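Local coordinates for protein cytochrome P450 (Rhodococcus erythropolis, PDB 3WEC) that hydroxylates the quinolone ring nitrogen of an aurachin RE precursor, as a heme-dependent cytochrome P450 monooxygenase that confers antibiotic activity on these alkaloids, at residues Asp19-Phe22 / Lys23-Pro26. Residues are numbered along the deposited sequence; the frame is centred on the assembly and turned at random.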
# COMPACT_ATOMS: atom_id res chain seq x y z
N ASP A 19 -4.96 -18.08 -3.53
CA ASP A 19 -6.39 -17.71 -3.76
C ASP A 19 -7.51 -18.78 -3.69
O ASP A 19 -8.70 -18.41 -3.60
CB ASP A 19 -6.59 -16.69 -4.92
CG ASP A 19 -7.03 -17.31 -6.24
OD1 ASP A 19 -6.87 -16.62 -7.26
OD2 ASP A 19 -7.53 -18.45 -6.28
N PRO A 20 -7.16 -20.09 -3.72
CA PRO A 20 -8.17 -21.09 -3.34
C PRO A 20 -8.70 -20.86 -1.92
O PRO A 20 -8.87 -21.81 -1.15
CB PRO A 20 -7.40 -22.42 -3.42
CG PRO A 20 -5.95 -22.08 -3.64
CD PRO A 20 -5.96 -20.74 -4.29
N THR A 21 -8.97 -19.59 -1.61
CA THR A 21 -9.13 -19.07 -0.24
C THR A 21 -7.93 -19.37 0.70
O THR A 21 -8.06 -19.57 1.92
CB THR A 21 -10.50 -19.35 0.38
OG1 THR A 21 -11.47 -19.59 -0.65
CG2 THR A 21 -10.93 -18.13 1.17
N PHE A 22 -6.76 -19.38 0.07
CA PHE A 22 -5.52 -18.98 0.70
C PHE A 22 -5.76 -17.52 1.11
O PHE A 22 -5.30 -17.07 2.17
CB PHE A 22 -4.43 -19.11 -0.37
CG PHE A 22 -3.13 -18.44 -0.04
CD1 PHE A 22 -2.85 -17.16 -0.53
CD2 PHE A 22 -2.17 -19.09 0.70
CE1 PHE A 22 -1.64 -16.55 -0.25
CE2 PHE A 22 -0.96 -18.49 0.99
CZ PHE A 22 -0.69 -17.22 0.51
N LYS A 23 -6.52 -16.81 0.26
CA LYS A 23 -6.99 -15.42 0.47
C LYS A 23 -7.43 -15.15 1.91
O LYS A 23 -6.83 -14.30 2.57
CB LYS A 23 -8.18 -15.09 -0.48
CG LYS A 23 -7.99 -13.88 -1.40
CD LYS A 23 -7.09 -12.81 -0.80
CE LYS A 23 -6.50 -11.88 -1.85
NZ LYS A 23 -5.15 -11.39 -1.40
N ALA A 24 -8.44 -15.91 2.37
CA ALA A 24 -9.07 -15.74 3.71
C ALA A 24 -8.15 -15.95 4.92
O ALA A 24 -8.38 -15.38 5.99
CB ALA A 24 -10.29 -16.65 3.84
N ASP A 25 -7.16 -16.81 4.78
CA ASP A 25 -6.15 -17.03 5.81
C ASP A 25 -4.92 -17.61 5.15
O ASP A 25 -4.92 -18.76 4.72
CB ASP A 25 -6.63 -17.92 6.96
CG ASP A 25 -5.64 -17.94 8.13
OD1 ASP A 25 -5.80 -18.78 9.04
OD2 ASP A 25 -4.69 -17.11 8.14
N PRO A 26 -3.86 -16.79 5.03
CA PRO A 26 -2.66 -17.26 4.36
C PRO A 26 -1.54 -17.64 5.33
O PRO A 26 -0.58 -18.30 4.93
CB PRO A 26 -2.24 -16.05 3.50
CG PRO A 26 -3.13 -14.92 3.87
CD PRO A 26 -3.91 -15.32 5.08
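Phe22 lays one face of its ring against Pro26, four residues further on, in a local example of a CH-pi contact laid across a turn. Pro26 CB stands 3.7 Å from the centroid of the Phe22 ring and 18° off the ring normal, shifted slightly toward the rim, with Phe22 CZ its nearest ring atom at 3.6 Å. The two side chains meet at about a right angle, the pyrrolidine presenting CB to the aromatic face. With CG set anti to the backbone N (chi1 166°), the ring comes to lie beside its own carbonyl carbon, on the side from which the proline arrives.

The same proline also borders the carbonyl: Phe22 O is 3.5 Å from both CB and CG of Pro26. Within the turn Phe22 O accepts a weak, bent hydrogen bond from Asp25 N at 3.2 Å, with an N-H...O angle of 125°. Phe22 thus meets the following residues through both its ring and its backbone oxygen. The bent chain of Lys23 ends with NZ hydrogen-bonded to Leu399 O, while Arg400 NE bonds to Lys23 O; together they tie the turn to a distant part of the chain.

Asp25 OD2 caps Tyr27 N with a weak hydrogen bond, and the turn, exposed at Asp25 but with Pro26 buried against His301 and Arg400, leads in the N-terminal region of the P450 fold into helix 27-36 and then edge strand 39-41 of the five-stranded mixed sheet.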